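Endo-1,4-beta-xylanase (Pseudoalteromonas haloplanktis, PDB 1H13) hydrolyses internal beta-1,4 linkages of xylan and, as is likely for a family 8 glycoside hydrolase, may also act on cellulose and related beta-glucans. Local coordinates at residues N197-S202 and F254-D259; P262-I267 and P274-E279. All coordinates share one frame; numbering follows the deposited sequence.

Contact 1 of 2, residues N197-S202 and F254-D259; sequences NLTDPS and FLSRLD
Thr199 and Ser256 meet as a hydrogen-bonded antiparallel pair: Thr199 N donates to Ser256 O at 2.9 Å, almost straight (177°), and Ser256 N returns a bond to Thr199 O at 3.0 Å. Packing is close around this bridge and toward Pro201. The proline lays CG against Ser256 CB at 3.7 Å, a place that suits a small residue, and the serine hydroxyl turns back to Arg257 O, meeting it in the carbonyl plane on a lone pair. Nearby, Asp200 brings OD2 to the edge of the Phe254 ring, 3.7 Å from CE1, with carboxylate and ring planes 82° apart; its other oxygen, OD1, accepts from Ser202 OG. The threonine hydroxyl is hydrogen-bonded to Ile189 O and to His204 NE2. One bridge makes no sheet; it joins two loops of the (alpha/alpha)6 barrel fold of family 8, one leading into helix 206-215, the other following helix 219-243. The far end is looser and wetter. Asn197, with a positive phi that asparagine tolerates well, accepts Leu258 N at its OD1 (3.1 Å), and a water donates to the same oxygen. Arg257 bends at CB-CG (chi2 -57°), which folds its chain across the Asn197 amide and brings NH1 to Asn197 O at 3.0 Å, the oxygen lying in the guanidinium plane. With an alanine here the guanidinium and the methylenes lying over the Asn197 amide would be gone, which is likely to leave Asn197 O without this donor and the amide freer to turn. Leu258 spans the two regions, its CD2 reaching Thr199 CB at 4.0 Å.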
# COMPACT_ATOMS: atom_id res chain seq x y z
N ASN A 197 8.68 10.90 16.80
CA ASN A 197 7.39 11.54 16.76
C ASN A 197 6.95 11.78 15.34
O ASN A 197 6.43 12.84 15.02
CB ASN A 197 7.36 12.82 17.57
CG ASN A 197 5.96 13.37 17.77
OD1 ASN A 197 4.98 12.60 17.81
ND2 ASN A 197 5.83 14.69 17.94
N LEU A 198 7.10 10.79 14.49
CA LEU A 198 6.74 10.97 13.08
C LEU A 198 6.26 9.68 12.46
O LEU A 198 6.99 8.67 12.46
CB LEU A 198 7.92 11.52 12.30
CG LEU A 198 7.63 11.89 10.86
CD1 LEU A 198 6.65 13.01 10.81
CD2 LEU A 198 8.93 12.24 10.15
N THR A 199 5.06 9.72 11.92
CA THR A 199 4.54 8.61 11.16
C THR A 199 3.99 9.15 9.83
O THR A 199 3.95 10.35 9.58
CB THR A 199 3.54 7.81 12.01
OG1 THR A 199 3.25 6.56 11.34
CG2 THR A 199 2.25 8.54 12.19
N ASP A 200 3.60 8.22 8.99
CA ASP A 200 3.05 8.51 7.68
C ASP A 200 1.75 7.77 7.64
O ASP A 200 1.76 6.53 7.70
CB ASP A 200 4.06 8.04 6.63
CG ASP A 200 3.66 8.26 5.20
OD1 ASP A 200 2.48 8.12 4.85
OD2 ASP A 200 4.60 8.52 4.36
N PRO A 201 0.62 8.45 7.69
CA PRO A 201 -0.66 7.77 7.75
C PRO A 201 -0.80 6.64 6.77
O PRO A 201 -1.43 5.64 7.12
CB PRO A 201 -1.68 8.92 7.58
CG PRO A 201 -1.00 10.05 8.27
CD PRO A 201 0.47 9.90 7.88
N SER A 202 -0.31 6.80 5.56
CA SER A 202 -0.43 5.74 4.55
C SER A 202 0.23 4.45 4.91
O SER A 202 -0.08 3.43 4.29
CB SER A 202 0.13 6.19 3.21
OG SER A 202 1.52 6.16 3.20
N PHE A 254 0.24 13.55 4.22
CA PHE A 254 1.50 12.83 4.04
C PHE A 254 2.12 12.39 5.35
O PHE A 254 2.44 11.21 5.53
CB PHE A 254 2.43 13.78 3.24
CG PHE A 254 3.86 13.37 3.12
CD1 PHE A 254 4.25 12.06 3.05
CD2 PHE A 254 4.83 14.34 3.03
CE1 PHE A 254 5.59 11.74 2.90
CE2 PHE A 254 6.17 14.04 2.89
CZ PHE A 254 6.56 12.75 2.86
N LEU A 255 2.30 13.33 6.26
CA LEU A 255 2.99 13.08 7.52
C LEU A 255 2.13 13.52 8.69
O LEU A 255 1.34 14.44 8.59
CB LEU A 255 4.31 13.82 7.56
CG LEU A 255 5.36 13.34 6.59
CD1 LEU A 255 6.58 14.25 6.63
CD2 LEU A 255 5.78 11.90 6.84
N SER A 256 2.32 12.83 9.80
CA SER A 256 1.62 13.06 11.00
C SER A 256 2.47 12.86 12.20
O SER A 256 3.37 12.01 12.22
CB SER A 256 0.42 12.06 11.08
OG SER A 256 -0.36 12.20 12.25
N ARG A 257 2.19 13.61 13.25
CA ARG A 257 2.75 13.29 14.56
C ARG A 257 2.02 12.07 15.14
O ARG A 257 1.01 11.61 14.62
CB ARG A 257 2.65 14.51 15.49
CG ARG A 257 3.37 15.71 14.96
CD ARG A 257 4.80 15.43 14.68
NE ARG A 257 5.57 16.63 14.31
CZ ARG A 257 6.83 16.57 14.00
NH1 ARG A 257 7.46 15.40 13.95
NH2 ARG A 257 7.49 17.67 13.70
N LEU A 258 2.53 11.57 16.26
CA LEU A 258 1.99 10.35 16.81
C LEU A 258 0.64 10.51 17.44
O LEU A 258 -0.04 9.52 17.67
CB LEU A 258 2.96 9.68 17.74
CG LEU A 258 4.30 9.30 17.13
CD1 LEU A 258 5.11 8.52 18.11
CD2 LEU A 258 4.21 8.56 15.88
N ASP A 259 0.19 11.74 17.64
CA ASP A 259 -1.15 12.04 18.09
C ASP A 259 -2.12 12.26 16.95
O ASP A 259 -3.29 12.60 17.19
CB ASP A 259 -1.15 13.19 19.05
CG ASP A 259 -0.83 14.49 18.42
OD1 ASP A 259 -0.47 14.57 17.23
OD2 ASP A 259 -0.87 15.53 19.13
O HOH W 1 2.53 13.23 19.03

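Contact 2 of 2, residues P262-I267 and P274-E279; sequences PVIGYI and PGQWYE
The backbone of Gly265 runs close beside the start of the type I turn Pro274-Trp277, its CA 4.4 Å from Pro274 CA, and its O accepts Gly275 N at 2.9 Å while its N donates to Gln276 OE1 at 2.8 Å. Both peptide groups flanking this glycine are therefore held by the turn, and its positive phi is one that glycine adopts readily. Gly275 suits its place for another reason: a beta carbon would clash with Val263 O. The turn closes with Trp277 N on Pro274 O and leads directly into strand 277-278, an outermost strand of a small three-stranded antiparallel sheet with 329-330 and 333-334. Gln276 sets CG between its backbone N and carbonyl carbon (chi1 79°) and bends again at chi2 (-76°), a compact shape that curls the amide back to Gly265. The bond is nearly straight (173°), and the amide's other end, NE2, is bound to Ser330 OG of the adjoining strand. Over the same side chain, Ile264 passes at about a right angle, CD1 lying 4.0 Å from Gln276 CB. On the more exposed side Tyr266 lies alongside Pro274, which sits over one face of the phenol, with Tyr266 CZ 3.8 Å from Pro274 CD. The same CD stands 3.5 Å above the Trp277 ring plane, over its centre, so the rigid pyrrolidine is sandwiched between two aromatic side chains.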
# COMPACT_ATOMS: atom_id res chain seq x y z
N PRO A 262 -1.50 16.48 11.66
CA PRO A 262 -0.69 16.67 10.47
C PRO A 262 0.57 17.45 10.77
O PRO A 262 0.54 18.42 11.51
CB PRO A 262 -1.61 17.43 9.54
CG PRO A 262 -2.97 16.98 10.00
CD PRO A 262 -2.89 16.88 11.44
N VAL A 263 1.66 17.05 10.13
CA VAL A 263 2.88 17.83 10.18
C VAL A 263 2.69 18.98 9.24
O VAL A 263 2.30 18.83 8.09
CB VAL A 263 4.05 16.94 9.76
CG1 VAL A 263 5.30 17.77 9.50
CG2 VAL A 263 4.32 15.96 10.78
N ILE A 264 3.02 20.18 9.70
CA ILE A 264 2.88 21.41 8.92
C ILE A 264 4.20 21.81 8.32
O ILE A 264 5.17 22.03 9.02
CB ILE A 264 2.33 22.54 9.80
CG1 ILE A 264 1.01 22.13 10.50
CG2 ILE A 264 2.12 23.78 8.98
CD1 ILE A 264 -0.10 21.61 9.59
N GLY A 265 4.23 21.93 7.01
CA GLY A 265 5.40 22.39 6.32
C GLY A 265 6.49 21.38 6.28
O GLY A 265 6.28 20.16 6.35
N TYR A 266 7.71 21.88 6.11
CA TYR A 266 8.91 21.05 6.08
C TYR A 266 9.49 20.91 7.46
O TYR A 266 9.47 21.85 8.28
CB TYR A 266 9.93 21.71 5.14
CG TYR A 266 9.52 21.59 3.71
CD1 TYR A 266 9.70 20.40 3.04
CD2 TYR A 266 8.91 22.61 3.04
CE1 TYR A 266 9.35 20.26 1.76
CE2 TYR A 266 8.50 22.45 1.72
CZ TYR A 266 8.75 21.27 1.06
OH TYR A 266 8.38 21.07 -0.25
N ILE A 267 9.98 19.71 7.74
CA ILE A 267 10.60 19.38 9.02
C ILE A 267 11.94 18.68 8.93
O ILE A 267 12.57 18.51 9.95
CB ILE A 267 9.66 18.54 9.89
CG1 ILE A 267 9.23 17.25 9.20
CG2 ILE A 267 8.47 19.31 10.35
CD1 ILE A 267 8.75 16.19 10.16
N PRO A 274 5.56 19.26 1.59
CA PRO A 274 5.04 19.63 2.92
C PRO A 274 4.26 18.53 3.58
O PRO A 274 3.58 17.77 2.93
CB PRO A 274 4.20 20.85 2.63
CG PRO A 274 4.81 21.40 1.37
CD PRO A 274 5.14 20.20 0.56
N GLY A 275 4.38 18.44 4.90
CA GLY A 275 3.76 17.36 5.62
C GLY A 275 2.26 17.33 5.55
O GLY A 275 1.69 16.27 5.68
N GLN A 276 1.64 18.47 5.33
CA GLN A 276 0.18 18.57 5.38
C GLN A 276 -0.44 18.38 4.04
O GLN A 276 -1.65 18.47 3.91
CB GLN A 276 -0.30 19.88 6.01
CG GLN A 276 -0.28 21.12 5.10
CD GLN A 276 1.07 21.72 4.86
OE1 GLN A 276 2.09 21.28 5.38
NE2 GLN A 276 1.09 22.78 4.07
N TRP A 277 0.35 18.10 3.01
CA TRP A 277 -0.23 17.80 1.73
C TRP A 277 -0.91 16.44 1.72
O TRP A 277 -0.37 15.47 2.24
CB TRP A 277 0.84 17.78 0.63
CG TRP A 277 1.26 19.11 0.15
CD1 TRP A 277 0.99 20.31 0.72
CD2 TRP A 277 1.97 19.38 -1.05
NE1 TRP A 277 1.51 21.32 -0.05
CE2 TRP A 277 2.11 20.76 -1.14
CE3 TRP A 277 2.52 18.59 -2.04
CZ2 TRP A 277 2.72 21.38 -2.23
CZ3 TRP A 277 3.13 19.22 -3.13
CH2 TRP A 277 3.20 20.60 -3.17
N TYR A 278 -2.08 16.41 1.10
CA TYR A 278 -2.65 15.20 0.59
C TYR A 278 -1.97 15.01 -0.73
O TYR A 278 -2.21 15.76 -1.69
CB TYR A 278 -4.17 15.32 0.44
CG TYR A 278 -4.83 14.22 -0.36
CD1 TYR A 278 -5.25 13.05 0.21
CD2 TYR A 278 -5.02 14.38 -1.72
CE1 TYR A 278 -5.88 12.09 -0.54
CE2 TYR A 278 -5.65 13.46 -2.47
CZ TYR A 278 -6.09 12.29 -1.89
OH TYR A 278 -6.73 11.37 -2.68
N GLU A 279 -1.08 14.03 -0.79
CA GLU A 279 -0.25 13.76 -1.95
C GLU A 279 -0.18 12.30 -2.21
O GLU A 279 -1.07 11.54 -1.79
CB GLU A 279 1.11 14.44 -1.85
CG GLU A 279 1.83 14.22 -0.54
CD GLU A 279 1.91 12.76 -0.14
OE1 GLU A 279 2.90 12.06 -0.50
OE2 GLU A 279 0.90 12.31 0.46

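How the contacts relate
Contacts 1 and 2 follow one another along the chain, with centres 10 Å apart, and they meet directly. Phe254 N lies 2.8 Å from Trp277 O and Leu255 O lies 3.0 Å from Val263 N, both probable backbone hydrogen bonds, so 254-259 is shared ground: it bridges to 197-202 and also borders both segments of contact 2. Phe254 CB packs 3.5 Å from Glu279 OE2. Asp281 lies by both contacts: Glu279 OE1 binds its N, Ser202 and Phe254 side chains touch it, and its carboxylate nears that of Asp200, a like charge. Neither contact includes a bound substrate; their centres lie about 16 Å and 19 Å from the centre of the chain, on the same side.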